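Local structure of acyl-[acyl-carrier-protein]--UDP-N-acetylglucosamine O-acyltransferase (Helicobacter pylori, 1J2Z) at residues M166-G169 with K170-L173; G192-R195 with H196-R199; I221-L224 with R225-A228; I244-F247 with I248-S252. The protein transfers a (3R)-hydroxyacyl chain from acyl carrier protein to UDP-N-acetylglucosamine, the first step of lipid A synthesis. One frame throughout, in Å; residues are numbered along the deposited sequence.

Overall arrangement
All four contacts are local, and they follow one another along the chain without nesting or crossing. Interaction 1 turns a corner of the left-handed beta-helix, joining strand 166-167 of one face to strand 172-173 of the next. Interaction 2 is where the chain leaves strand 189-191 and starts helix 195-201; the side chain of Met-166 packs on that of Asn-194, so these two adjoin. Beyond helix 204-217, interaction 3 opens helix 224-234, and interaction 4 covers the C-terminal turns of helix 239-250 and the residues just beyond. These two helices pack together. The contacts thus lead from the end of the beta-helix into the C-terminal helical domain.

Interaction 1: residues M166-G169 with K170-L173; sequences MIAG and KSAL
Ser-171 reaches back over the corner at Gly-169 and Lys-170 to donate its hydroxyl to the carbonyl of Ala-168, with OG 2.7 Å from Ala-168 O. The corner belongs to the left-handed parallel beta-helix of the hexapeptide-repeat acyltransferases, in which short strands on three faces are joined by tight turns. The hydroxyl approaches from above the carbonyl plane, 52° out of it. It gets there because OG stands opposite the carbonyl carbon of its own residue and next to the backbone N (chi1 -58°). Thr-153 of the preceding coil adds a second tie: its OG1 bonds to Ser-171 N and, weakly, to Ala-168 O, so the corner is pinned to the one beneath it. Lys-170, with phi and psi both positive, takes the chain round the bend, while its side chain runs outward to give NZ to Leu-152 O of a second subunit.

Inside the corner, Ile-167 shows two branches to different partners. CG2 lies 4.1 Å from Ser-171 CB, whereas the CG1 arm carries CD1 to Leu-173. The two side chains cross at about a right angle, and Ile-155 and Ile-161 pack against both within the interior of the prism. Leu-173 holds CG anti to its backbone N (chi1 -173°), and the methyl that does the touching is CD2, 3.9 Å from Ile-167 CD1.

Interaction 2: residues G192-R195 with H196-R199; sequences GLNR and HRMR
Two backbone carbonyls at the start of the helix accept the amides four residues on: Arg-199 N bonds to Arg-195 O at 2.9 Å, and Met-198 N to Asn-194 O at 3.0 Å, both nearly along the C=O axis. A second, weak bond from Arg-197 N makes Asn-194 O a shared acceptor. Asn-194 occupies the N-cap position, its side chain alongside that of Arg-197 and pointing the same way, with CG 3.3 Å from Arg-197 CB.

Here the chain leaves antiparallel strand 189-191, at the edge of the sheet that continues one face of the beta-helix, for the C-terminal helices; Asn-194 is also the centre of an inverse gamma turn. On the exposed side, Arg-195 is extended from CG to NE, while Arg-199 bends at chi3 (-63°). Their guanidinium planes stand 73° apart, with the like-charged Arg-195 NH1 and Arg-199 NH1 at 3.7 Å.

The apolar side is tighter. Met-198 folds at its thioether (chi3 -73°), crossing Leu-193 at about a right angle and bringing CE within 3.5 Å of Leu-193 CB, closer than ordinary van der Waals contact. From helix 204-217, Tyr-211 and Tyr-214 touch Leu-193, and Ile-207 touches Met-198.

Interaction 3: residues I221-L224 with R225-A228; sequences IPSL and RESA
Ser-223 caps the first turn of helix 224-234, its OG accepting the amide of Glu-226 at 3.1 Å in a nearly straight bond (163°). This is a classical serine N-cap, at the point where the loop after helix 204-217 gives way to the next helix of the C-terminal domain. The hydroxyl sits between the backbone N and the carbonyl carbon of its own residue (chi1 69°), the setting that turns it back over the open amides of the first turn. The cap lies on the solvent side: Ser-223 is exposed, and the side chain of Glu-226 passes its CG 3.2 Å from Ser-223 OG before bending away at chi2 to meet Lys-229 in a salt bridge. The helix's own bonds begin here, from Ser-227 N to Ser-223 O at 3.0 Å and from Ala-228 N to Leu-224 O at 2.8 Å.

The packed side is the one that helix 239-250 covers. Leu-224 meets Ile-248 as well as Phe-218, while Ala-228 is laid against Cys-245 and Leu-249. Arg-225, although exposed, sends NH2 to Leu-249 O of the same helix.

Ser-227 is buried as well. The ring of Pro-222 comes up to its hydroxyl, and a water links it to the loop, lying 2.7 Å from Pro-222 O and 2.6 Å from Ser-227 OG.

Interaction 4: residues I244-F247 with I248-S252; sequences ICSF and ILESS
Leu-249 N donates to Cys-245 O at 3.0 Å, and the preceding bond, from Ile-248 N to Ile-244 O, measures 3.1 Å. Both are close to straight, each donor tilted about 20° from its carbonyl plane. Glu-250 N, at the end of helix 239-250, is shared between Ser-246 O and Phe-247 O in two weak bonds.

The side chains follow the helical spacing. Ile-244 and Ile-248 lie side by side and point the same way, CG2 of the first 4.1 Å from CD1 of the second. In Ile-248, CG1 stands opposite the carbonyl carbon (chi1 -69°), which lays this arm back along the helix to within 3.3 Å of Ile-244 O. Leu-249 does likewise one residue later, its CG 3.4 Å from Cys-245 O. Ser-246 turns its hydroxyl back to Lys-242 O within the same helix.

Around these turns, Leu-217 of helix 204-217 touches both isoleucines, and helix 224-234 brings Leu-232 onto Cys-245 and Lys-229 onto Leu-249. Towards the beta-helix, Arg-160 of strand 160-161 bonds to Phe-247 O and makes a cation-pi contact with its ring, while Ser-251 OG bonds to Asp-176.

Interaction 1: residues M166-G169 with K170-L173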
ATOM      1  N   MET A 166       0.454  16.064 -14.049  1.00 24.80           N
ATOM      2  CA  MET A 166       1.370  15.067 -13.524  1.00 29.29           C
ATOM      3  C   MET A 166       1.433  15.240 -12.017  1.00 25.43           C
ATOM      4  O   MET A 166       1.681  16.338 -11.526  1.00 26.24           O
ATOM      5  CB  MET A 166       2.769  15.239 -14.119  1.00 32.78           C
ATOM      6  CG  MET A 166       3.752  14.163 -13.677  1.00 45.80           C
ATOM      7  SD  MET A 166       5.345  14.292 -14.513  1.00 65.47           S
ATOM      8  CE  MET A 166       4.962  13.496 -16.085  1.00 62.55           C
ATOM      9  N   ILE A 167       1.198  14.158 -11.285  1.00 24.91           N
ATOM     10  CA  ILE A 167       1.244  14.205  -9.832  1.00 24.70           C
ATOM     11  C   ILE A 167       2.356  13.287  -9.344  1.00 25.34           C
ATOM     12  O   ILE A 167       2.341  12.084  -9.610  1.00 27.76           O
ATOM     13  CB  ILE A 167      -0.089  13.744  -9.221  1.00 27.75           C
ATOM     14  CG1 ILE A 167      -1.240  14.500  -9.874  1.00 27.05           C
ATOM     15  CG2 ILE A 167      -0.095  13.998  -7.716  1.00 23.27           C
ATOM     16  CD1 ILE A 167      -2.577  14.113  -9.336  1.00 40.85           C
ATOM     17  N   ALA A 168       3.322  13.861  -8.635  1.00 22.40           N
ATOM     18  CA  ALA A 168       4.451  13.096  -8.112  1.00 25.61           C
ATOM     19  C   ALA A 168       4.008  12.027  -7.119  1.00 23.24           C
ATOM     20  O   ALA A 168       2.968  12.153  -6.480  1.00 25.59           O
ATOM     21  CB  ALA A 168       5.454  14.036  -7.450  1.00 25.91           C
ATOM     22  N   GLY A 169       4.810  10.977  -6.987  1.00 24.13           N
ATOM     23  CA  GLY A 169       4.479   9.912  -6.061  1.00 24.31           C
ATOM     24  C   GLY A 169       4.476  10.373  -4.615  1.00 24.92           C
ATOM     25  O   GLY A 169       5.029  11.420  -4.288  1.00 24.85           O
ATOM     26  N   LYS A 170       3.845   9.583  -3.750  1.00 25.12           N
ATOM     27  CA  LYS A 170       3.756   9.887  -2.324  1.00 25.13           C
ATOM     28  C   LYS A 170       3.132  11.238  -1.985  1.00 27.52           C
ATOM     29  O   LYS A 170       3.412  11.808  -0.933  1.00 31.29           O
ATOM     30  CB  LYS A 170       5.139   9.785  -1.670  1.00 32.68           C
ATOM     31  CG  LYS A 170       5.538   8.365  -1.305  1.00 36.48           C
ATOM     32  CD  LYS A 170       6.859   8.341  -0.561  1.00 46.03           C
ATOM     33  CE  LYS A 170       7.098   6.989   0.092  1.00 52.31           C
ATOM     34  NZ  LYS A 170       6.112   6.722   1.179  1.00 58.77           N
ATOM     35  N   SER A 171       2.281  11.753  -2.863  1.00 27.40           N
ATOM     36  CA  SER A 171       1.635  13.030  -2.591  1.00 21.72           C
ATOM     37  C   SER A 171       0.271  12.790  -1.959  1.00 24.85           C
ATOM     38  O   SER A 171      -0.270  11.684  -2.012  1.00 24.33           O
ATOM     39  CB  SER A 171       1.441  13.825  -3.884  1.00 31.14           C
ATOM     40  OG  SER A 171       2.667  14.047  -4.549  1.00 34.29           O
ATOM     41  N   ALA A 172      -0.272  13.838  -1.351  1.00 22.74           N
ATOM     42  CA  ALA A 172      -1.590  13.797  -0.737  1.00 26.07           C
ATOM     43  C   ALA A 172      -2.257  15.048  -1.296  1.00 28.35           C
ATOM     44  O   ALA A 172      -1.936  16.161  -0.886  1.00 24.30           O
ATOM     45  CB  ALA A 172      -1.478  13.876   0.785  1.00 21.33           C
ATOM     46  N   LEU A 173      -3.167  14.864  -2.248  1.00 28.78           N
ATOM     47  CA  LEU A 173      -3.835  15.993  -2.891  1.00 26.41           C
ATOM     48  C   LEU A 173      -5.243  16.246  -2.364  1.00 29.30           C
ATOM     49  O   LEU A 173      -6.105  15.363  -2.401  1.00 28.91           O
ATOM     50  CB  LEU A 173      -3.874  15.768  -4.408  1.00 22.41           C
ATOM     51  CG  LEU A 173      -4.388  16.896  -5.307  1.00 27.19           C
ATOM     52  CD1 LEU A 173      -3.506  18.146  -5.150  1.00 25.26           C
ATOM     53  CD2 LEU A 173      -4.372  16.420  -6.759  1.00 24.78           C
TER

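Interaction 2: residues G192-R195 with H196-R199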
ATOM      1  N   GLY A 192       4.714  23.780 -11.206  1.00 40.45           N
ATOM      2  CA  GLY A 192       5.020  24.259 -12.540  1.00 37.35           C
ATOM      3  C   GLY A 192       4.141  23.585 -13.568  1.00 32.98           C
ATOM      4  O   GLY A 192       3.070  23.074 -13.231  1.00 29.69           O
ATOM      5  N   LEU A 193       4.583  23.575 -14.819  1.00 31.14           N
ATOM      6  CA  LEU A 193       3.802  22.957 -15.882  1.00 34.94           C
ATOM      7  C   LEU A 193       4.360  21.622 -16.350  1.00 36.07           C
ATOM      8  O   LEU A 193       5.558  21.359 -16.248  1.00 39.27           O
ATOM      9  CB  LEU A 193       3.690  23.904 -17.078  1.00 33.40           C
ATOM     10  CG  LEU A 193       3.000  25.252 -16.844  1.00 44.26           C
ATOM     11  CD1 LEU A 193       2.761  25.932 -18.191  1.00 41.64           C
ATOM     12  CD2 LEU A 193       1.678  25.046 -16.119  1.00 41.89           C
ATOM     13  N   ASN A 194       3.468  20.783 -16.867  1.00 35.46           N
ATOM     14  CA  ASN A 194       3.826  19.469 -17.380  1.00 36.12           C
ATOM     15  C   ASN A 194       4.323  19.671 -18.807  1.00 37.17           C
ATOM     16  O   ASN A 194       3.660  19.298 -19.776  1.00 37.35           O
ATOM     17  CB  ASN A 194       2.597  18.556 -17.362  1.00 35.21           C
ATOM     18  CG  ASN A 194       2.933  17.115 -17.678  1.00 38.49           C
ATOM     19  OD1 ASN A 194       2.074  16.236 -17.596  1.00 36.87           O
ATOM     20  ND2 ASN A 194       4.183  16.861 -18.046  1.00 40.23           N
ATOM     21  N   ARG A 195       5.501  20.273 -18.911  1.00 38.56           N
ATOM     22  CA  ARG A 195       6.133  20.581 -20.188  1.00 38.14           C
ATOM     23  C   ARG A 195       6.223  19.374 -21.116  1.00 38.84           C
ATOM     24  O   ARG A 195       5.844  19.451 -22.286  1.00 34.10           O
ATOM     25  CB  ARG A 195       7.533  21.149 -19.929  1.00 40.16           C
ATOM     26  CG  ARG A 195       8.057  22.086 -21.001  1.00 48.89           C
ATOM     27  CD  ARG A 195       9.334  22.775 -20.529  1.00 53.57           C
ATOM     28  NE  ARG A 195       9.798  23.795 -21.466  1.00 57.77           N
ATOM     29  CZ  ARG A 195      10.258  23.538 -22.686  1.00 57.72           C
ATOM     30  NH1 ARG A 195      10.317  22.287 -23.122  1.00 66.96           N
ATOM     31  NH2 ARG A 195      10.664  24.529 -23.466  1.00 56.67           N
ATOM     32  N   HIS A 196       6.724  18.260 -20.592  1.00 39.45           N
ATOM     33  CA  HIS A 196       6.865  17.052 -21.393  1.00 43.79           C
ATOM     34  C   HIS A 196       5.556  16.630 -22.051  1.00 45.75           C
ATOM     35  O   HIS A 196       5.552  16.152 -23.186  1.00 47.44           O
ATOM     36  CB  HIS A 196       7.405  15.902 -20.541  1.00 47.16           C
ATOM     37  CG  HIS A 196       7.429  14.589 -21.258  1.00 52.48           C
ATOM     38  ND1 HIS A 196       6.307  13.803 -21.407  1.00 57.48           N
ATOM     39  CD2 HIS A 196       8.427  13.948 -21.912  1.00 53.92           C
ATOM     40  CE1 HIS A 196       6.611  12.735 -22.122  1.00 58.42           C
ATOM     41  NE2 HIS A 196       7.890  12.800 -22.443  1.00 57.01           N
ATOM     42  N   ARG A 197       4.451  16.808 -21.338  1.00 43.12           N
ATOM     43  CA  ARG A 197       3.143  16.444 -21.868  1.00 42.98           C
ATOM     44  C   ARG A 197       2.673  17.452 -22.910  1.00 42.68           C
ATOM     45  O   ARG A 197       2.187  17.075 -23.977  1.00 39.92           O
ATOM     46  CB  ARG A 197       2.112  16.383 -20.743  1.00 45.21           C
ATOM     47  CG  ARG A 197       0.713  16.053 -21.225  1.00 48.77           C
ATOM     48  CD  ARG A 197       0.407  14.585 -21.031  1.00 50.98           C
ATOM     49  NE  ARG A 197       1.384  13.720 -21.680  1.00 55.37           N
ATOM     50  CZ  ARG A 197       1.468  12.411 -21.466  1.00 57.79           C
ATOM     51  NH1 ARG A 197       0.631  11.827 -20.619  1.00 58.81           N
ATOM     52  NH2 ARG A 197       2.384  11.687 -22.096  1.00 59.92           N
ATOM     53  N   MET A 198       2.806  18.737 -22.590  1.00 40.74           N
ATOM     54  CA  MET A 198       2.381  19.786 -23.507  1.00 42.48           C
ATOM     55  C   MET A 198       3.126  19.700 -24.835  1.00 40.61           C
ATOM     56  O   MET A 198       2.546  19.942 -25.891  1.00 41.50           O
ATOM     57  CB  MET A 198       2.610  21.168 -22.887  1.00 33.67           C
ATOM     58  CG  MET A 198       1.926  21.373 -21.545  1.00 38.88           C
ATOM     59  SD  MET A 198       2.057  23.077 -20.965  1.00 41.83           S
ATOM     60  CE  MET A 198       3.763  23.137 -20.492  1.00 46.48           C
ATOM     61  N   ARG A 199       4.405  19.344 -24.775  1.00 41.58           N
ATOM     62  CA  ARG A 199       5.231  19.246 -25.975  1.00 45.36           C
ATOM     63  C   ARG A 199       4.776  18.189 -26.972  1.00 42.46           C
ATOM     64  O   ARG A 199       5.093  18.273 -28.159  1.00 40.91           O
ATOM     65  CB  ARG A 199       6.694  18.991 -25.593  1.00 50.10           C
ATOM     66  CG  ARG A 199       7.384  20.191 -24.957  1.00 61.30           C
ATOM     67  CD  ARG A 199       8.864  19.921 -24.730  1.00 69.17           C
ATOM     68  NE  ARG A 199       9.081  18.827 -23.787  1.00 78.46           N
ATOM     69  CZ  ARG A 199      10.275  18.336 -23.475  1.00 80.53           C
ATOM     70  NH1 ARG A 199      11.368  18.840 -24.032  1.00 84.24           N
ATOM     71  NH2 ARG A 199      10.377  17.344 -22.600  1.00 80.62           N
TER

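Interaction 3: residues I221-L224 with R225-A228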
ATOM      1  N   ILE A 221      -2.494  39.547  -5.804  1.00 49.25           N
ATOM      2  CA  ILE A 221      -3.577  40.504  -5.586  1.00 54.71           C
ATOM      3  C   ILE A 221      -4.969  40.041  -5.996  1.00 53.92           C
ATOM      4  O   ILE A 221      -5.730  39.553  -5.156  1.00 59.35           O
ATOM      5  CB  ILE A 221      -3.270  41.873  -6.245  1.00 57.23           C
ATOM      6  CG1 ILE A 221      -2.032  42.495  -5.597  1.00 66.68           C
ATOM      7  CG2 ILE A 221      -4.460  42.805  -6.084  1.00 63.54           C
ATOM      8  CD1 ILE A 221      -1.645  43.849  -6.169  1.00 75.71           C
ATOM      9  N   PRO A 222      -5.335  40.176  -7.282  1.00 50.26           N
ATOM     10  CA  PRO A 222      -6.691  39.709  -7.577  1.00 43.14           C
ATOM     11  C   PRO A 222      -6.809  38.218  -7.293  1.00 36.52           C
ATOM     12  O   PRO A 222      -5.889  37.457  -7.579  1.00 36.88           O
ATOM     13  CB  PRO A 222      -6.851  40.045  -9.053  1.00 44.17           C
ATOM     14  CG  PRO A 222      -5.480  39.791  -9.579  1.00 51.75           C
ATOM     15  CD  PRO A 222      -4.574  40.404  -8.524  1.00 42.96           C
ATOM     16  N   SER A 223      -7.928  37.803  -6.710  1.00 38.61           N
ATOM     17  CA  SER A 223      -8.131  36.390  -6.411  1.00 36.40           C
ATOM     18  C   SER A 223      -8.029  35.600  -7.708  1.00 34.89           C
ATOM     19  O   SER A 223      -8.154  36.161  -8.797  1.00 34.59           O
ATOM     20  CB  SER A 223      -9.510  36.160  -5.789  1.00 38.29           C
ATOM     21  OG  SER A 223     -10.540  36.390  -6.734  1.00 35.30           O
ATOM     22  N   LEU A 224      -7.794  34.300  -7.583  1.00 28.52           N
ATOM     23  CA  LEU A 224      -7.680  33.428  -8.743  1.00 26.27           C
ATOM     24  C   LEU A 224      -8.983  33.525  -9.532  1.00 25.35           C
ATOM     25  O   LEU A 224      -8.980  33.671 -10.752  1.00 25.52           O
ATOM     26  CB  LEU A 224      -7.466  31.983  -8.285  1.00 32.17           C
ATOM     27  CG  LEU A 224      -6.811  30.969  -9.224  1.00 32.23           C
ATOM     28  CD1 LEU A 224      -6.975  29.580  -8.626  1.00 33.20           C
ATOM     29  CD2 LEU A 224      -7.437  31.023 -10.595  1.00 42.80           C
ATOM     30  N   ARG A 225     -10.098  33.446  -8.815  1.00 27.82           N
ATOM     31  CA  ARG A 225     -11.417  33.511  -9.432  1.00 34.24           C
ATOM     32  C   ARG A 225     -11.619  34.783 -10.249  1.00 33.09           C
ATOM     33  O   ARG A 225     -12.073  34.726 -11.392  1.00 31.70           O
ATOM     34  CB  ARG A 225     -12.495  33.395  -8.351  1.00 34.17           C
ATOM     35  CG  ARG A 225     -13.918  33.666  -8.821  1.00 46.39           C
ATOM     36  CD  ARG A 225     -14.918  33.211  -7.764  1.00 45.60           C
ATOM     37  NE  ARG A 225     -15.047  31.758  -7.755  1.00 47.72           N
ATOM     38  CZ  ARG A 225     -15.891  31.078  -8.525  1.00 47.01           C
ATOM     39  NH1 ARG A 225     -16.694  31.717  -9.362  1.00 43.98           N
ATOM     40  NH2 ARG A 225     -15.920  29.754  -8.470  1.00 50.89           N
ATOM     41  N   GLU A 226     -11.279  35.929  -9.667  1.00 35.01           N
ATOM     42  CA  GLU A 226     -11.436  37.195 -10.372  1.00 36.67           C
ATOM     43  C   GLU A 226     -10.542  37.271 -11.604  1.00 35.68           C
ATOM     44  O   GLU A 226     -10.952  37.786 -12.639  1.00 37.82           O
ATOM     45  CB  GLU A 226     -11.141  38.369  -9.436  1.00 39.86           C
ATOM     46  CG  GLU A 226     -12.190  38.575  -8.350  1.00 45.91           C
ATOM     47  CD  GLU A 226     -13.605  38.682  -8.909  1.00 54.10           C
ATOM     48  OE1 GLU A 226     -14.360  37.685  -8.848  1.00 54.65           O
ATOM     49  OE2 GLU A 226     -13.964  39.763  -9.421  1.00 55.95           O
ATOM     50  N   SER A 227      -9.321  36.757 -11.498  1.00 32.17           N
ATOM     51  CA  SER A 227      -8.410  36.778 -12.636  1.00 35.14           C
ATOM     52  C   SER A 227      -8.933  35.855 -13.730  1.00 32.90           C
ATOM     53  O   SER A 227      -8.805  36.151 -14.920  1.00 31.08           O
ATOM     54  CB  SER A 227      -7.008  36.331 -12.212  1.00 35.65           C
ATOM     55  OG  SER A 227      -6.448  37.246 -11.291  1.00 39.05           O
ATOM     56  N   ALA A 228      -9.527  34.737 -13.324  1.00 31.57           N
ATOM     57  CA  ALA A 228     -10.065  33.775 -14.279  1.00 32.70           C
ATOM     58  C   ALA A 228     -11.215  34.397 -15.070  1.00 32.97           C
ATOM     59  O   ALA A 228     -11.269  34.280 -16.295  1.00 32.02           O
ATOM     60  CB  ALA A 228     -10.541  32.518 -13.552  1.00 24.82           C
TER
HETATM   61  O   HOH W   1      -4.529  36.533  -9.675  1.00 45.92           O

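Interaction 4: residues I244-F247 with I248-S252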
ATOM      1  N   ILE A 244      -9.032  26.205 -19.196  1.00 35.12           N
ATOM      2  CA  ILE A 244      -8.403  26.467 -17.908  1.00 31.19           C
ATOM      3  C   ILE A 244      -9.251  27.285 -16.938  1.00 28.65           C
ATOM      4  O   ILE A 244      -9.445  26.891 -15.789  1.00 26.59           O
ATOM      5  CB  ILE A 244      -7.046  27.170 -18.119  1.00 25.93           C
ATOM      6  CG1 ILE A 244      -6.102  26.223 -18.860  1.00 24.95           C
ATOM      7  CG2 ILE A 244      -6.453  27.599 -16.786  1.00 29.93           C
ATOM      8  CD1 ILE A 244      -4.776  26.825 -19.244  1.00 19.90           C
ATOM      9  N   CYS A 245      -9.764  28.418 -17.402  1.00 28.39           N
ATOM     10  CA  CYS A 245     -10.560  29.284 -16.543  1.00 29.24           C
ATOM     11  C   CYS A 245     -11.916  28.726 -16.130  1.00 27.30           C
ATOM     12  O   CYS A 245     -12.346  28.921 -14.991  1.00 30.17           O
ATOM     13  CB  CYS A 245     -10.723  30.652 -17.206  1.00 28.62           C
ATOM     14  SG  CYS A 245      -9.135  31.462 -17.462  1.00 32.50           S
ATOM     15  N   SER A 246     -12.601  28.034 -17.033  1.00 27.66           N
ATOM     16  CA  SER A 246     -13.902  27.476 -16.669  1.00 26.14           C
ATOM     17  C   SER A 246     -13.683  26.376 -15.633  1.00 23.87           C
ATOM     18  O   SER A 246     -14.513  26.170 -14.746  1.00 23.81           O
ATOM     19  CB  SER A 246     -14.616  26.906 -17.899  1.00 26.44           C
ATOM     20  OG  SER A 246     -13.945  25.765 -18.391  1.00 31.41           O
ATOM     21  N   PHE A 247     -12.559  25.669 -15.745  1.00 23.19           N
ATOM     22  CA  PHE A 247     -12.236  24.610 -14.788  1.00 24.73           C
ATOM     23  C   PHE A 247     -12.105  25.241 -13.404  1.00 21.68           C
ATOM     24  O   PHE A 247     -12.697  24.774 -12.428  1.00 24.20           O
ATOM     25  CB  PHE A 247     -10.909  23.935 -15.155  1.00 26.65           C
ATOM     26  CG  PHE A 247     -10.482  22.871 -14.176  1.00 27.68           C
ATOM     27  CD1 PHE A 247     -11.078  21.616 -14.190  1.00 23.52           C
ATOM     28  CD2 PHE A 247      -9.508  23.140 -13.217  1.00 29.44           C
ATOM     29  CE1 PHE A 247     -10.714  20.642 -13.264  1.00 20.03           C
ATOM     30  CE2 PHE A 247      -9.136  22.173 -12.281  1.00 28.66           C
ATOM     31  CZ  PHE A 247      -9.740  20.921 -12.306  1.00 23.27           C
ATOM     32  N   ILE A 248     -11.327  26.315 -13.341  1.00 20.95           N
ATOM     33  CA  ILE A 248     -11.087  27.043 -12.103  1.00 22.45           C
ATOM     34  C   ILE A 248     -12.360  27.566 -11.450  1.00 21.75           C
ATOM     35  O   ILE A 248     -12.566  27.382 -10.251  1.00 29.37           O
ATOM     36  CB  ILE A 248     -10.123  28.227 -12.351  1.00 23.06           C
ATOM     37  CG1 ILE A 248      -8.724  27.693 -12.656  1.00 30.17           C
ATOM     38  CG2 ILE A 248     -10.099  29.154 -11.144  1.00 24.71           C
ATOM     39  CD1 ILE A 248      -7.730  28.765 -13.095  1.00 27.91           C
ATOM     40  N   LEU A 249     -13.214  28.220 -12.230  1.00 26.65           N
ATOM     41  CA  LEU A 249     -14.454  28.770 -11.691  1.00 24.94           C
ATOM     42  C   LEU A 249     -15.431  27.693 -11.222  1.00 28.09           C
ATOM     43  O   LEU A 249     -16.310  27.968 -10.411  1.00 27.71           O
ATOM     44  CB  LEU A 249     -15.141  29.666 -12.730  1.00 30.85           C
ATOM     45  CG  LEU A 249     -14.381  30.905 -13.213  1.00 31.89           C
ATOM     46  CD1 LEU A 249     -15.252  31.686 -14.187  1.00 38.08           C
ATOM     47  CD2 LEU A 249     -13.996  31.781 -12.032  1.00 29.19           C
ATOM     48  N   GLU A 250     -15.275  26.470 -11.721  1.00 31.20           N
ATOM     49  CA  GLU A 250     -16.163  25.378 -11.331  1.00 33.11           C
ATOM     50  C   GLU A 250     -15.677  24.607 -10.106  1.00 34.19           C
ATOM     51  O   GLU A 250     -16.392  23.754  -9.579  1.00 33.77           O
ATOM     52  CB  GLU A 250     -16.342  24.400 -12.494  1.00 35.28           C
ATOM     53  CG  GLU A 250     -17.220  24.925 -13.615  1.00 41.98           C
ATOM     54  CD  GLU A 250     -17.268  23.979 -14.799  1.00 48.84           C
ATOM     55  OE1 GLU A 250     -17.521  22.773 -14.588  1.00 47.06           O
ATOM     56  OE2 GLU A 250     -17.057  24.440 -15.940  1.00 59.15           O
ATOM     57  N   SER A 251     -14.468  24.915  -9.650  1.00 30.98           N
ATOM     58  CA  SER A 251     -13.885  24.230  -8.499  1.00 31.34           C
ATOM     59  C   SER A 251     -14.731  24.255  -7.225  1.00 30.39           C
ATOM     60  O   SER A 251     -15.264  25.295  -6.841  1.00 28.43           O
ATOM     61  CB  SER A 251     -12.509  24.818  -8.194  1.00 27.06           C
ATOM     62  OG  SER A 251     -11.921  24.151  -7.096  1.00 25.73           O
ATOM     63  N   SER A 252     -14.833  23.100  -6.570  1.00 32.15           N
ATOM     64  CA  SER A 252     -15.591  22.962  -5.329  1.00 33.30           C
ATOM     65  C   SER A 252     -14.661  22.990  -4.125  1.00 32.82           C
ATOM     66  O   SER A 252     -14.916  23.682  -3.139  1.00 31.73           O
ATOM     67  CB  SER A 252     -16.372  21.643  -5.316  1.00 37.39           C
ATOM     68  OG  SER A 252     -17.531  21.716  -6.128  1.00 43.83           O
TER